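Local coordinates for protein branched-chain alpha-ketoacid decarboxylase (PDB 2VBF) that binds thiamine diphosphate and a magnesium ion and probably decarboxylates branched-chain and aromatic alpha-keto acids to aldehydes, at residues Y110-T124 and L176-D190. Numbering follows the deposited sequence.
Sequences YAENLPVVEIVGSPT and LLKERKPVYINLPVD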
loop_
_atom_site.group_PDB
_atom_site.type_symbol
_atom_site.label_atom_id
_atom_site.label_comp_id
_atom_site.label_asym_id
_atom_site.label_seq_id
_atom_site.Cartn_x
_atom_site.Cartn_y
_atom_site.Cartn_z
ATOM N N TYR A 110 6.414 -13.739 0.724
ATOM C CA TYR A 110 6.240 -14.929 1.572
ATOM C C TYR A 110 5.485 -16.030 0.816
ATOM O O TYR A 110 5.906 -17.198 0.790
ATOM C CB TYR A 110 5.516 -14.580 2.884
ATOM C CG TYR A 110 5.582 -15.718 3.875
ATOM C CD1 TYR A 110 6.638 -15.816 4.764
ATOM C CD2 TYR A 110 4.622 -16.728 3.878
ATOM C CE1 TYR A 110 6.734 -16.884 5.661
ATOM C CE2 TYR A 110 4.699 -17.790 4.778
ATOM C CZ TYR A 110 5.755 -17.857 5.658
ATOM O OH TYR A 110 5.828 -18.916 6.545
ATOM N N ALA A 111 4.372 -15.654 0.201
ATOM C CA ALA A 111 3.554 -16.608 -0.541
ATOM C C ALA A 111 4.354 -17.332 -1.637
ATOM O O ALA A 111 4.294 -18.552 -1.748
ATOM C CB ALA A 111 2.320 -15.910 -1.130
ATOM N N GLU A 112 5.098 -16.573 -2.444
ATOM C CA GLU A 112 5.834 -17.151 -3.570
ATOM C C GLU A 112 7.303 -17.404 -3.228
ATOM O O GLU A 112 8.099 -17.769 -4.093
ATOM C CB GLU A 112 5.641 -16.287 -4.816
ATOM C CG GLU A 112 4.122 -16.119 -5.116
ATOM C CD GLU A 112 3.766 -15.877 -6.571
ATOM O OE1 GLU A 112 4.668 -15.808 -7.432
ATOM O OE2 GLU A 112 2.544 -15.741 -6.831
ATOM N N ASN A 113 7.648 -17.217 -1.953
ATOM C CA ASN A 113 8.922 -17.681 -1.390
ATOM C C ASN A 113 10.163 -16.982 -1.970
ATOM O O ASN A 113 11.062 -17.645 -2.512
ATOM C CB ASN A 113 9.027 -19.213 -1.543
ATOM C CG ASN A 113 9.825 -19.875 -0.428
ATOM O OD1 ASN A 113 9.285 -20.695 0.319
ATOM N ND2 ASN A 113 11.113 -19.552 -0.327
ATOM N N LEU A 114 10.201 -15.653 -1.856
ATOM C CA LEU A 114 11.353 -14.854 -2.299
ATOM C C LEU A 114 12.151 -14.279 -1.128
ATOM O O LEU A 114 11.577 -13.794 -0.139
ATOM C CB LEU A 114 10.937 -13.711 -3.230
ATOM C CG LEU A 114 10.455 -14.113 -4.626
ATOM C CD1 LEU A 114 11.368 -15.185 -5.254
ATOM C CD2 LEU A 114 9.003 -14.570 -4.604
ATOM N N PRO A 115 13.490 -14.383 -1.220
ATOM C CA PRO A 115 14.394 -13.988 -0.148
ATOM C C PRO A 115 14.595 -12.482 -0.069
ATOM O O PRO A 115 15.629 -11.949 -0.496
ATOM C CB PRO A 115 15.680 -14.758 -0.478
ATOM C CG PRO A 115 15.648 -14.899 -1.934
ATOM C CD PRO A 115 14.200 -15.031 -2.334
ATOM N N VAL A 116 13.601 -11.812 0.519
ATOM C CA VAL A 116 13.623 -10.358 0.687
ATOM C C VAL A 116 13.783 -10.001 2.165
ATOM O O VAL A 116 13.035 -10.488 3.017
ATOM C CB VAL A 116 12.321 -9.712 0.144
ATOM C CG1 VAL A 116 12.313 -8.203 0.368
ATOM C CG2 VAL A 116 12.129 -10.056 -1.340
ATOM N N VAL A 117 14.756 -9.140 2.457
ATOM C CA VAL A 117 14.917 -8.543 3.782
ATOM C C VAL A 117 14.245 -7.163 3.823
ATOM O O VAL A 117 14.600 -6.276 3.048
ATOM C CB VAL A 117 16.419 -8.337 4.121
ATOM C CG1 VAL A 117 16.574 -7.869 5.555
ATOM C CG2 VAL A 117 17.202 -9.638 3.847
ATOM N N GLU A 118 13.287 -6.978 4.721
ATOM C CA GLU A 118 12.805 -5.637 5.022
ATOM C C GLU A 118 13.473 -5.123 6.279
ATOM O O GLU A 118 13.443 -5.781 7.301
ATOM C CB GLU A 118 11.296 -5.576 5.172
ATOM C CG GLU A 118 10.829 -4.135 5.435
ATOM C CD GLU A 118 9.326 -3.964 5.378
ATOM O OE1 GLU A 118 8.597 -4.972 5.182
ATOM O OE2 GLU A 118 8.896 -2.802 5.539
ATOM N N ILE A 119 14.079 -3.944 6.178
ATOM C CA ILE A 119 14.684 -3.261 7.311
ATOM C C ILE A 119 13.769 -2.093 7.640
ATOM O O ILE A 119 13.450 -1.293 6.758
ATOM C CB ILE A 119 16.085 -2.711 6.975
ATOM C CG1 ILE A 119 17.026 -3.840 6.523
ATOM C CG2 ILE A 119 16.657 -1.923 8.168
ATOM C CD1 ILE A 119 18.281 -3.356 5.812
ATOM N N VAL A 120 13.320 -2.010 8.890
ATOM C CA VAL A 120 12.409 -0.964 9.322
ATOM C C VAL A 120 13.124 -0.078 10.342
ATOM O O VAL A 120 13.511 -0.551 11.408
ATOM C CB VAL A 120 11.149 -1.563 9.968
ATOM C CG1 VAL A 120 10.149 -0.447 10.309
ATOM C CG2 VAL A 120 10.533 -2.610 9.059
ATOM N N GLY A 121 13.348 1.183 9.981
ATOM C CA GLY A 121 13.911 2.156 10.898
ATOM C C GLY A 121 12.889 2.556 11.944
ATOM O O GLY A 121 11.760 2.888 11.605
ATOM N N SER A 122 13.278 2.504 13.216
ATOM C CA SER A 122 12.358 2.768 14.319
ATOM C C SER A 122 12.902 3.852 15.258
ATOM O O SER A 122 14.087 4.215 15.185
ATOM C CB SER A 122 12.043 1.469 15.089
ATOM O OG SER A 122 13.208 0.914 15.663
ATOM N N PRO A 123 12.038 4.392 16.119
ATOM C CA PRO A 123 12.500 5.431 17.064
ATOM C C PRO A 123 13.644 4.957 17.977
ATOM O O PRO A 123 13.860 3.757 18.141
ATOM C CB PRO A 123 11.253 5.749 17.876
ATOM C CG PRO A 123 10.106 5.288 17.054
ATOM C CD PRO A 123 10.593 4.120 16.267
ATOM N N THR A 124 14.368 5.894 18.579
ATOM C CA THR A 124 15.472 5.511 19.458
ATOM C C THR A 124 14.999 4.586 20.572
ATOM O O THR A 124 13.844 4.657 21.011
ATOM C CB THR A 124 16.169 6.737 20.120
ATOM O OG1 THR A 124 15.239 7.421 20.966
ATOM C CG2 THR A 124 16.719 7.699 19.081
ATOM N N LEU A 176 16.896 -16.492 6.289
ATOM C CA LEU A 176 16.684 -16.145 4.877
ATOM C C LEU A 176 17.387 -17.155 3.965
ATOM O O LEU A 176 16.804 -17.661 3.011
ATOM C CB LEU A 176 17.148 -14.721 4.584
ATOM C CG LEU A 176 16.966 -14.282 3.128
ATOM C CD1 LEU A 176 16.334 -12.907 3.051
ATOM C CD2 LEU A 176 18.273 -14.336 2.352
ATOM N N LEU A 177 18.633 -17.474 4.288
ATOM C CA LEU A 177 19.399 -18.494 3.508
ATOM C C LEU A 177 18.770 -19.891 3.555
ATOM O O LEU A 177 18.716 -20.581 2.532
ATOM C CB LEU A 177 20.855 -18.532 3.976
ATOM C CG LEU A 177 21.663 -17.313 3.532
ATOM C CD1 LEU A 177 23.012 -17.259 4.242
ATOM C CD2 LEU A 177 21.839 -17.308 2.017
ATOM N N LYS A 178 18.270 -20.285 4.721
ATOM C CA LYS A 178 17.734 -21.635 4.918
ATOM C C LYS A 178 16.440 -21.864 4.138
ATOM O O LYS A 178 16.277 -22.910 3.501
ATOM C CB LYS A 178 17.484 -21.897 6.404
ATOM C CG LYS A 178 17.032 -23.326 6.757
ATOM C CD LYS A 178 15.983 -23.311 7.876
ATOM C CE LYS A 178 15.541 -24.714 8.294
ATOM N NZ LYS A 178 16.606 -25.447 9.044
ATOM N N GLU A 179 15.523 -20.901 4.210
ATOM C CA GLU A 179 14.160 -21.071 3.685
ATOM C C GLU A 179 13.878 -20.252 2.422
ATOM O O GLU A 179 12.908 -20.530 1.728
ATOM C CB GLU A 179 13.126 -20.645 4.735
ATOM C CG GLU A 179 13.080 -21.448 6.022
ATOM C CD GLU A 179 11.896 -21.047 6.902
ATOM O OE1 GLU A 179 10.728 -21.140 6.439
ATOM O OE2 GLU A 179 12.129 -20.630 8.056
ATOM N N ARG A 180 14.712 -19.242 2.161
ATOM C CA ARG A 180 14.538 -18.262 1.082
ATOM C C ARG A 180 13.191 -17.517 1.110
ATOM O O ARG A 180 12.707 -17.053 0.075
ATOM C CB ARG A 180 14.818 -18.893 -0.284
ATOM C CG ARG A 180 16.186 -19.560 -0.393
ATOM C CD ARG A 180 17.355 -18.586 -0.298
ATOM N NE ARG A 180 18.562 -19.310 0.107
ATOM C CZ ARG A 180 19.518 -19.737 -0.709
ATOM N NH1 ARG A 180 19.475 -19.485 -2.010
ATOM N NH2 ARG A 180 20.542 -20.425 -0.204
ATOM N N LYS A 181 12.638 -17.377 2.312
ATOM C CA LYS A 181 11.431 -16.589 2.574
ATOM C C LYS A 181 11.838 -15.238 3.197
ATOM O O LYS A 181 12.958 -15.083 3.694
ATOM C CB LYS A 181 10.485 -17.332 3.523
ATOM C CG LYS A 181 9.800 -18.562 2.953
ATOM C CD LYS A 181 9.068 -19.312 4.074
ATOM C CE LYS A 181 7.988 -20.245 3.521
ATOM N NZ LYS A 181 8.600 -21.471 2.921
ATOM N N PRO A 182 10.939 -14.236 3.133
ATOM C CA PRO A 182 11.299 -12.917 3.663
ATOM C C PRO A 182 11.563 -12.892 5.166
ATOM O O PRO A 182 10.982 -13.660 5.933
ATOM C CB PRO A 182 10.109 -12.018 3.292
ATOM C CG PRO A 182 9.039 -12.921 2.860
ATOM C CD PRO A 182 9.605 -14.252 2.523
ATOM N N VAL A 183 12.445 -11.984 5.562
ATOM C CA VAL A 183 12.707 -11.728 6.962
ATOM C C VAL A 183 12.658 -10.231 7.212
ATOM O O VAL A 183 12.629 -9.424 6.274
ATOM C CB VAL A 183 14.050 -12.314 7.410
ATOM C CG1 VAL A 183 14.041 -13.830 7.180
ATOM C CG2 VAL A 183 15.213 -11.638 6.672
ATOM N N TYR A 184 12.669 -9.880 8.489
ATOM C CA TYR A 184 12.300 -8.543 8.963
ATOM C C TYR A 184 13.242 -8.119 10.092
ATOM O O TYR A 184 13.431 -8.856 11.058
ATOM C CB TYR A 184 10.852 -8.618 9.425
ATOM C CG TYR A 184 10.234 -7.414 10.121
ATOM C CD1 TYR A 184 9.259 -6.651 9.477
ATOM C CD2 TYR A 184 10.521 -7.109 11.449
ATOM C CE1 TYR A 184 8.628 -5.591 10.129
ATOM C CE2 TYR A 184 9.886 -6.059 12.106
ATOM C CZ TYR A 184 8.953 -5.294 11.436
ATOM O OH TYR A 184 8.308 -4.258 12.078
ATOM N N ILE A 185 13.811 -6.922 9.952
ATOM C CA ILE A 185 14.776 -6.365 10.898
ATOM C C ILE A 185 14.317 -4.973 11.274
ATOM O O ILE A 185 14.260 -4.096 10.419
ATOM C CB ILE A 185 16.200 -6.304 10.289
ATOM C CG1 ILE A 185 16.686 -7.715 9.918
ATOM C CG2 ILE A 185 17.169 -5.601 11.236
ATOM C CD1 ILE A 185 17.992 -7.744 9.122
ATOM N N ASN A 186 13.940 -4.796 12.540
ATOM C CA ASN A 186 13.578 -3.491 13.080
ATOM C C ASN A 186 14.855 -2.912 13.685
ATOM O O ASN A 186 15.449 -3.508 14.585
ATOM C CB ASN A 186 12.406 -3.619 14.072
ATOM C CG ASN A 186 12.093 -2.332 14.821
ATOM O OD1 ASN A 186 10.916 -1.944 14.970
ATOM N ND2 ASN A 186 13.118 -1.689 15.336
ATOM N N LEU A 187 15.271 -1.753 13.162
ATOM C CA LEU A 187 16.544 -1.118 13.500
ATOM C C LEU A 187 16.335 0.265 14.134
ATOM O O LEU A 187 16.106 1.254 13.421
ATOM C CB LEU A 187 17.365 -0.961 12.224
ATOM C CG LEU A 187 18.753 -0.308 12.294
ATOM C CD1 LEU A 187 19.687 -1.181 13.094
ATOM C CD2 LEU A 187 19.305 -0.115 10.903
ATOM N N PRO A 188 16.380 0.351 15.467
ATOM C CA PRO A 188 16.280 1.677 16.099
ATOM C C PRO A 188 17.420 2.607 15.672
ATOM O O PRO A 188 18.525 2.141 15.417
ATOM C CB PRO A 188 16.345 1.349 17.594
ATOM C CG PRO A 188 15.846 -0.101 17.672
ATOM C CD PRO A 188 16.460 -0.733 16.465
ATOM N N VAL A 189 17.150 3.904 15.583
ATOM C CA VAL A 189 18.191 4.879 15.179
ATOM C C VAL A 189 19.524 4.746 15.924
ATOM O O VAL A 189 20.579 4.606 15.291
ATOM C CB VAL A 189 17.696 6.309 15.333
ATOM C CG1 VAL A 189 18.816 7.291 14.961
ATOM C CG2 VAL A 189 16.464 6.514 14.456
ATOM N N ASP A 190 19.485 4.804 17.248
ATOM C CA ASP A 190 20.704 4.696 18.068
ATOM C C ASP A 190 21.426 3.352 17.899
ATOM O O ASP A 190 22.635 3.250 18.113
ATOM C CB ASP A 190 20.394 4.951 19.564
ATOM C CG ASP A 190 19.401 3.965 20.135
ATOM O OD1 ASP A 190 19.680 3.391 21.215
ATOM O OD2 ASP A 190 18.341 3.760 19.493
HETATM O O HOH W 1 8.432 -19.457 7.713
#
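Y110 and K181 lie against each other: K181 CE sits over one face of the Y110 ring, and its CD touches CE1 at 3.7 Å. A long side chain suits this place: its methylenes pack against the tyrosine, and a bend at the last torsion (chi4 75°) turns NZ to N113 OD1, 2.8 Å away. The other branch of the amide, N113 ND2, gives a nearly straight bond to E179 O on a lone pair, so N113, at positive phi in the Schellman motif closing helix 97-111, grips the end of helix 165-179 as well. The compact P182 ring fits the hollow between Y110 and L114, its CG 3.9 Å from Y110 CB and its CD 3.3 Å from L114 O; as a proline it has no N-H to pair. Beyond it, strands 116-122 and 183-188 run parallel, bonded from V183 N to V116 O through to V189 N and S122 O. They are neighbours inside the six-stranded parallel sheet of the N-terminal thiamine diphosphate-binding domain, with strand 89-94 flanking one and 156-159 the other. On one face V117 is the bump, and a beta-branched residue suits the spot: CG2 presses on L176 CD1 of helix 165-179 at a tight 3.5 Å, while CG1, anti to the backbone N, meets I185 CD1 on the neighbouring strand. On the opposite face V120 CG2 sits 3.7 Å from Y184 CE1, and the tyrosine OH reaches E99. Farther along, N186 ND2 donates to S122 OG in a bent bond (N-H...O 137°), the hydroxyl oxygen 25° out of the amide plane, while P188 CG packs against that same oxygen.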